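Pesticidial crystal protein CRY2AA (Bacillus thuringiensis serovar kurstaki, PDB 1I5P) binds to midgut epithelial cells of dipteran and lepidopteran larvae and promotes their colloid-osmotic lysis, as an insecticidal crystal toxin of the delta-endotoxin family. Local coordinates at residues E27-S30 / K36-M39; S58-K63 / S75-I80. All blocks are in the same frame, centred on the assembly; numbering follows the deposited sequence.

How the interactions relate
Interactions 1 and 2 illustrate two ways of holding neighbouring elements together near the N-terminus of a three-domain crystal toxin, one through charge at the surface and one through a buried ring. They follow each other along the chain, their centres about 12 Å apart on the same side of the molecule. Lys-63, from the helix of interaction 2, ties them together: its NZ lies 2.9 Å from O of Lys-29, the lysine whose side chain makes interaction 1, and 3.2 Å from O of Glu-27. The Trp-38 indole adds a looser approach, with NE1 4.1 Å from Ser-59 OG. Ser-59 and Lys-63 touch Ile-34, and helices 31-44 and 53-65, consecutive in the chain, sit side by side.

Interaction 1 (E27-S30 / K36-M39); sequences EHKS and KEWM
Where Lys-29 reaches Glu-37, the two backbones stay well apart: their CA atoms, the nearest pair between 27-30 and 36-39, are 10.6 Å from each other, one in the turn after the short helix 25-28 and the other on helix 31-44. Two long side chains coming from opposite directions bridge that gap, and the ammonium meets the carboxylate in a salt bridge. The NZ of Lys-29 faces both carboxylate oxygens of Glu-37. Its firmer bond runs from NZ to OE2 at 3.0 Å, using the syn side of that oxygen and lying 18° out of the carboxylate plane; the second, from NZ to OE1 at 3.2 Å, is weak. The grip is therefore forked but uneven. The lysine does not arrive as a straight rod. A bend at its third torsion (chi3 -117°) brings CE close to the acid as well, 3.4 Å from Glu-37 OE2. The glutamate, by contrast, is extended beyond CG (chi2 -175°), which carries its carboxylate well clear of the helix, to where the lysine can reach it. The stronger partner of Lys-29 NZ is Asp-420, with which it forms another salt bridge; this residue lies beyond strand 415-416, so one ammonium joins the N-terminal turn, helix 31-44 and a much later part of the chain. The main chain of the turn is held too, since Lys-29 O accepts a hydrogen bond from Lys-63, while Ser-30 occupies the N-cap position of helix 31-44. With two carboxylates sharing one lysine at a partly exposed site, the local balance of charge probably favours the protonated amine, and the contact is directional and electrostatic, with only 81 Å² buried between the segments.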
ATOM      1  N   GLU A  27       1.416  -2.840 -15.178  1.00 16.00           N
ATOM      2  CA  GLU A  27       2.548  -2.471 -16.019  1.00 19.11           C
ATOM      3  C   GLU A  27       2.172  -2.416 -17.504  1.00 20.23           C
ATOM      4  O   GLU A  27       2.733  -1.628 -18.260  1.00 21.47           O
ATOM      5  CB  GLU A  27       3.705  -3.462 -15.823  1.00 21.18           C
ATOM      6  CG  GLU A  27       4.416  -3.404 -14.470  1.00 24.94           C
ATOM      7  CD  GLU A  27       3.569  -3.906 -13.307  1.00 29.03           C
ATOM      8  OE1 GLU A  27       2.727  -4.806 -13.508  1.00 27.36           O
ATOM      9  OE2 GLU A  27       3.758  -3.405 -12.176  1.00 31.39           O
ATOM     10  N   HIS A  28       1.212  -3.242 -17.914  1.00 20.07           N
ATOM     11  CA  HIS A  28       0.791  -3.297 -19.314  1.00 22.08           C
ATOM     12  C   HIS A  28      -0.259  -2.257 -19.670  1.00 23.08           C
ATOM     13  O   HIS A  28      -0.618  -2.094 -20.835  1.00 26.08           O
ATOM     14  CB  HIS A  28       0.261  -4.696 -19.639  1.00 21.16           C
ATOM     15  CG  HIS A  28       1.326  -5.750 -19.679  1.00 23.12           C
ATOM     16  ND1 HIS A  28       1.056  -7.092 -19.510  1.00 22.35           N
ATOM     17  CD2 HIS A  28       2.660  -5.660 -19.892  1.00 20.93           C
ATOM     18  CE1 HIS A  28       2.177  -7.782 -19.618  1.00 21.10           C
ATOM     19  NE2 HIS A  28       3.165  -6.938 -19.851  1.00 23.30           N
ATOM     20  N   LYS A  29      -0.744  -1.556 -18.655  1.00 21.71           N
ATOM     21  CA  LYS A  29      -1.760  -0.533 -18.838  1.00 19.25           C
ATOM     22  C   LYS A  29      -1.147   0.820 -19.170  1.00 15.99           C
ATOM     23  O   LYS A  29      -0.096   1.174 -18.640  1.00 13.93           O
ATOM     24  CB  LYS A  29      -2.586  -0.396 -17.556  1.00 20.19           C
ATOM     25  CG  LYS A  29      -4.043  -0.750 -17.706  1.00 22.79           C
ATOM     26  CD  LYS A  29      -4.767  -0.611 -16.373  1.00 20.22           C
ATOM     27  CE  LYS A  29      -5.304  -1.948 -15.904  1.00 19.82           C
ATOM     28  NZ  LYS A  29      -6.036  -1.836 -14.611  1.00 18.48           N
ATOM     29  N   SER A  30      -1.803   1.570 -20.050  1.00 14.07           N
ATOM     30  CA  SER A  30      -1.334   2.905 -20.412  1.00 15.48           C
ATOM     31  C   SER A  30      -1.801   3.855 -19.314  1.00 16.07           C
ATOM     32  O   SER A  30      -2.729   3.542 -18.567  1.00 16.14           O
ATOM     33  CB  SER A  30      -1.943   3.349 -21.737  1.00 14.26           C
ATOM     34  OG  SER A  30      -3.337   3.560 -21.591  1.00 14.09           O
ATOM     35  N   LYS A  36      -8.472   6.950 -16.665  1.00 14.76           N
ATOM     36  CA  LYS A  36      -9.906   6.718 -16.870  1.00 15.91           C
ATOM     37  C   LYS A  36     -10.490   5.819 -15.790  1.00 14.61           C
ATOM     38  O   LYS A  36     -11.609   6.037 -15.337  1.00 12.92           O
ATOM     39  CB  LYS A  36     -10.178   6.057 -18.226  1.00 19.45           C
ATOM     40  CG  LYS A  36      -9.943   6.940 -19.433  1.00 24.66           C
ATOM     41  CD  LYS A  36     -10.465   6.267 -20.698  1.00 29.39           C
ATOM     42  CE  LYS A  36      -9.976   6.990 -21.948  1.00 32.23           C
ATOM     43  NZ  LYS A  36     -10.258   8.451 -21.912  1.00 32.96           N
ATOM     44  N   GLU A  37      -9.744   4.795 -15.391  1.00 13.62           N
ATOM     45  CA  GLU A  37     -10.237   3.892 -14.361  1.00 13.89           C
ATOM     46  C   GLU A  37     -10.417   4.607 -13.030  1.00 11.43           C
ATOM     47  O   GLU A  37     -11.406   4.384 -12.324  1.00 12.23           O
ATOM     48  CB  GLU A  37      -9.299   2.696 -14.196  1.00 13.38           C
ATOM     49  CG  GLU A  37      -9.514   1.598 -15.215  1.00 22.19           C
ATOM     50  CD  GLU A  37      -8.655   0.375 -14.951  1.00 26.72           C
ATOM     51  OE1 GLU A  37      -8.439   0.030 -13.768  1.00 30.99           O
ATOM     52  OE2 GLU A  37      -8.204  -0.250 -15.930  1.00 29.60           O
ATOM     53  N   TRP A  38      -9.469   5.468 -12.682  1.00 11.33           N
ATOM     54  CA  TRP A  38      -9.573   6.207 -11.431  1.00 12.50           C
ATOM     55  C   TRP A  38     -10.725   7.205 -11.506  1.00 14.28           C
ATOM     56  O   TRP A  38     -11.437   7.410 -10.521  1.00 14.22           O
ATOM     57  CB  TRP A  38      -8.255   6.912 -11.112  1.00  8.01           C
ATOM     58  CG  TRP A  38      -7.298   6.018 -10.397  1.00 11.51           C
ATOM     59  CD1 TRP A  38      -6.324   5.239 -10.954  1.00  8.27           C
ATOM     60  CD2 TRP A  38      -7.277   5.740  -8.991  1.00 10.67           C
ATOM     61  NE1 TRP A  38      -5.702   4.493  -9.988  1.00  9.58           N
ATOM     62  CE2 TRP A  38      -6.267   4.778  -8.771  1.00 11.21           C
ATOM     63  CE3 TRP A  38      -8.017   6.208  -7.894  1.00 12.70           C
ATOM     64  CZ2 TRP A  38      -5.972   4.273  -7.501  1.00  9.27           C
ATOM     65  CZ3 TRP A  38      -7.723   5.706  -6.625  1.00 15.00           C
ATOM     66  CH2 TRP A  38      -6.708   4.746  -6.442  1.00 16.00           C
ATOM     67  N   MET A  39     -10.907   7.819 -12.676  1.00 17.04           N
ATOM     68  CA  MET A  39     -12.002   8.765 -12.868  1.00 19.05           C
ATOM     69  C   MET A  39     -13.330   8.032 -12.730  1.00 16.62           C
ATOM     70  O   MET A  39     -14.255   8.538 -12.103  1.00 14.35           O
ATOM     71  CB  MET A  39     -11.938   9.433 -14.249  1.00 22.40           C
ATOM     72  CG  MET A  39     -11.066  10.681 -14.312  1.00 30.93           C
ATOM     73  SD  MET A  39     -11.068  11.451 -15.948  1.00 40.82           S
ATOM     74  CE  MET A  39     -12.376  12.689 -15.754  1.00 38.97           C
TER

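Interaction 2 (S58-K63 / S75-I80); sequences SSFLLK and SELWGI
Phe-60 does nearly all the touching for helix 58-63, which runs antiparallel to helix 75-80 at 167°, their axes 11.0 Å apart at closest approach. With CG anti to the backbone N (chi1 165°), the ring projects across the gap and meets three residues in different ways. Ile-80 lays its CD1 over one face, 3.7 Å from Phe-60 CG, in a CH-pi contact offset toward the rim. At the ring's edge and in its plane stands Glu-76, its OE2 3.5 Å from Phe-60 CE1, while the carboxylate plane is turned 61° from that of the ring. The same oxygen takes part in a salt bridge with Lys-64, so the acid borders the aromatic edge while its charge is answered by a lysine. Leu-77 crosses the phenylalanine at about a right angle, its CB 3.8 Å from Phe-60 CE2, and its backbone N approaches CZ obliquely at 3.6 Å. Leu-31 of helix 31-44 touches both Phe-60 and Ile-80. Next along, Leu-61 touches Tyr-255 and Ile-258 of helix 238-259. Antiparallel packing of successive helices, here through a buried phenylalanine, belongs to the helical bundle that forms the N-terminal domain of delta-endotoxins.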
ATOM      1  N   SER A  58       0.323   8.714  -8.576  1.00 11.26           N
ATOM      2  CA  SER A  58       1.106   7.648  -7.973  1.00 12.89           C
ATOM      3  C   SER A  58       1.409   6.570  -9.014  1.00 11.07           C
ATOM      4  O   SER A  58       2.537   6.087  -9.103  1.00  8.89           O
ATOM      5  CB  SER A  58       0.365   7.058  -6.766  1.00 12.55           C
ATOM      6  OG  SER A  58      -0.945   6.661  -7.118  1.00 22.83           O
ATOM      7  N   SER A  59       0.408   6.204  -9.808  1.00 12.09           N
ATOM      8  CA  SER A  59       0.594   5.194 -10.845  1.00 11.77           C
ATOM      9  C   SER A  59       1.670   5.680 -11.815  1.00 11.72           C
ATOM     10  O   SER A  59       2.546   4.921 -12.238  1.00  8.43           O
ATOM     11  CB  SER A  59      -0.718   4.964 -11.594  1.00 10.90           C
ATOM     12  OG  SER A  59      -1.707   4.447 -10.724  1.00 13.28           O
ATOM     13  N   PHE A  60       1.590   6.965 -12.145  1.00 11.04           N
ATOM     14  CA  PHE A  60       2.540   7.612 -13.040  1.00 11.42           C
ATOM     15  C   PHE A  60       3.967   7.537 -12.486  1.00 11.66           C
ATOM     16  O   PHE A  60       4.905   7.166 -13.197  1.00 10.34           O
ATOM     17  CB  PHE A  60       2.124   9.075 -13.231  1.00 11.25           C
ATOM     18  CG  PHE A  60       3.190   9.946 -13.835  1.00 11.14           C
ATOM     19  CD1 PHE A  60       3.450   9.906 -15.203  1.00  9.85           C
ATOM     20  CD2 PHE A  60       3.919  10.825 -13.036  1.00 10.22           C
ATOM     21  CE1 PHE A  60       4.415  10.729 -15.772  1.00 12.86           C
ATOM     22  CE2 PHE A  60       4.890  11.657 -13.594  1.00 11.94           C
ATOM     23  CZ  PHE A  60       5.138  11.608 -14.970  1.00 12.61           C
ATOM     24  N   LEU A  61       4.136   7.895 -11.218  1.00 12.54           N
ATOM     25  CA  LEU A  61       5.465   7.859 -10.614  1.00 12.78           C
ATOM     26  C   LEU A  61       6.001   6.430 -10.561  1.00 12.87           C
ATOM     27  O   LEU A  61       7.179   6.191 -10.838  1.00 13.43           O
ATOM     28  CB  LEU A  61       5.433   8.489  -9.217  1.00 11.97           C
ATOM     29  CG  LEU A  61       5.085   9.984  -9.235  1.00 13.92           C
ATOM     30  CD1 LEU A  61       5.066  10.542  -7.809  1.00 13.14           C
ATOM     31  CD2 LEU A  61       6.104  10.735 -10.090  1.00 11.87           C
ATOM     32  N   LEU A  62       5.136   5.480 -10.215  1.00 11.80           N
ATOM     33  CA  LEU A  62       5.529   4.074 -10.165  1.00 12.54           C
ATOM     34  C   LEU A  62       6.086   3.644 -11.527  1.00 13.12           C
ATOM     35  O   LEU A  62       7.100   2.957 -11.597  1.00 13.73           O
ATOM     36  CB  LEU A  62       4.324   3.196  -9.795  1.00 10.72           C
ATOM     37  CG  LEU A  62       3.920   3.140  -8.310  1.00 11.50           C
ATOM     38  CD1 LEU A  62       2.541   2.516  -8.159  1.00 11.11           C
ATOM     39  CD2 LEU A  62       4.965   2.347  -7.530  1.00 11.89           C
ATOM     40  N   LYS A  63       5.430   4.070 -12.602  1.00 12.85           N
ATOM     41  CA  LYS A  63       5.866   3.725 -13.954  1.00 14.43           C
ATOM     42  C   LYS A  63       7.160   4.420 -14.385  1.00 14.01           C
ATOM     43  O   LYS A  63       7.924   3.873 -15.179  1.00 13.47           O
ATOM     44  CB  LYS A  63       4.753   4.035 -14.953  1.00 14.60           C
ATOM     45  CG  LYS A  63       3.596   3.047 -14.906  1.00 16.25           C
ATOM     46  CD  LYS A  63       2.528   3.386 -15.926  1.00 14.83           C
ATOM     47  CE  LYS A  63       1.518   2.261 -16.060  1.00 18.80           C
ATOM     48  NZ  LYS A  63       2.071   1.050 -16.729  1.00 19.59           N
ATOM     49  N   SER A  75       7.946  17.382 -16.483  1.00 17.12           N
ATOM     50  CA  SER A  75       7.085  17.875 -17.556  1.00 19.97           C
ATOM     51  C   SER A  75       5.747  17.143 -17.646  1.00 19.16           C
ATOM     52  O   SER A  75       4.697  17.776 -17.721  1.00 19.89           O
ATOM     53  CB  SER A  75       7.799  17.798 -18.903  1.00 20.09           C
ATOM     54  OG  SER A  75       6.985  18.372 -19.905  1.00 22.67           O
ATOM     55  N   GLU A  76       5.778  15.816 -17.639  1.00 17.87           N
ATOM     56  CA  GLU A  76       4.540  15.058 -17.719  1.00 16.64           C
ATOM     57  C   GLU A  76       3.771  15.146 -16.408  1.00 15.04           C
ATOM     58  O   GLU A  76       2.544  15.195 -16.409  1.00 15.95           O
ATOM     59  CB  GLU A  76       4.837  13.601 -18.090  1.00 17.77           C
ATOM     60  CG  GLU A  76       5.291  13.447 -19.539  1.00 21.48           C
ATOM     61  CD  GLU A  76       5.828  12.064 -19.863  1.00 24.08           C
ATOM     62  OE1 GLU A  76       6.331  11.872 -20.990  1.00 28.58           O
ATOM     63  OE2 GLU A  76       5.749  11.171 -18.997  1.00 25.36           O
ATOM     64  N   LEU A  77       4.486  15.184 -15.290  1.00 14.04           N
ATOM     65  CA  LEU A  77       3.824  15.288 -13.999  1.00 15.03           C
ATOM     66  C   LEU A  77       2.962  16.545 -13.967  1.00 14.54           C
ATOM     67  O   LEU A  77       1.798  16.505 -13.566  1.00 14.98           O
ATOM     68  CB  LEU A  77       4.845  15.350 -12.867  1.00 11.76           C
ATOM     69  CG  LEU A  77       4.247  15.683 -11.496  1.00 13.68           C
ATOM     70  CD1 LEU A  77       3.196  14.645 -11.113  1.00 13.22           C
ATOM     71  CD2 LEU A  77       5.360  15.733 -10.464  1.00 10.45           C
ATOM     72  N   TRP A  78       3.554  17.659 -14.393  1.00 16.60           N
ATOM     73  CA  TRP A  78       2.871  18.950 -14.435  1.00 16.79           C
ATOM     74  C   TRP A  78       1.582  18.833 -15.242  1.00 15.98           C
ATOM     75  O   TRP A  78       0.548  19.395 -14.869  1.00 15.13           O
ATOM     76  CB  TRP A  78       3.784  20.001 -15.085  1.00 18.53           C
ATOM     77  CG  TRP A  78       3.186  21.375 -15.190  1.00 20.26           C
ATOM     78  CD1 TRP A  78       3.270  22.380 -14.269  1.00 21.90           C
ATOM     79  CD2 TRP A  78       2.418  21.898 -16.282  1.00 22.58           C
ATOM     80  NE1 TRP A  78       2.610  23.496 -14.720  1.00 22.21           N
ATOM     81  CE2 TRP A  78       2.076  23.228 -15.952  1.00 22.56           C
ATOM     82  CE3 TRP A  78       1.986  21.373 -17.508  1.00 23.34           C
ATOM     83  CZ2 TRP A  78       1.322  24.042 -16.804  1.00 22.96           C
ATOM     84  CZ3 TRP A  78       1.237  22.182 -18.355  1.00 23.79           C
ATOM     85  CH2 TRP A  78       0.912  23.504 -17.997  1.00 22.74           C
ATOM     86  N   GLY A  79       1.652  18.088 -16.342  1.00 16.39           N
ATOM     87  CA  GLY A  79       0.494  17.910 -17.208  1.00 15.50           C
ATOM     88  C   GLY A  79      -0.636  17.101 -16.598  1.00 15.19           C
ATOM     89  O   GLY A  79      -1.765  17.149 -17.079  1.00 15.10           O
ATOM     90  N   ILE A  80      -0.334  16.350 -15.546  1.00 14.69           N
ATOM     91  CA  ILE A  80      -1.338  15.535 -14.873  1.00 14.06           C
ATOM     92  C   ILE A  80      -1.958  16.271 -13.686  1.00 15.98           C
ATOM     93  O   ILE A  80      -3.187  16.354 -13.560  1.00 14.59           O
ATOM     94  CB  ILE A  80      -0.720  14.223 -14.344  1.00 16.11           C
ATOM     95  CG1 ILE A  80      -0.279  13.343 -15.518  1.00 16.38           C
ATOM     96  CG2 ILE A  80      -1.728  13.494 -13.454  1.00 13.27           C
ATOM     97  CD1 ILE A  80       0.517  12.114 -15.100  1.00 17.12           C
TER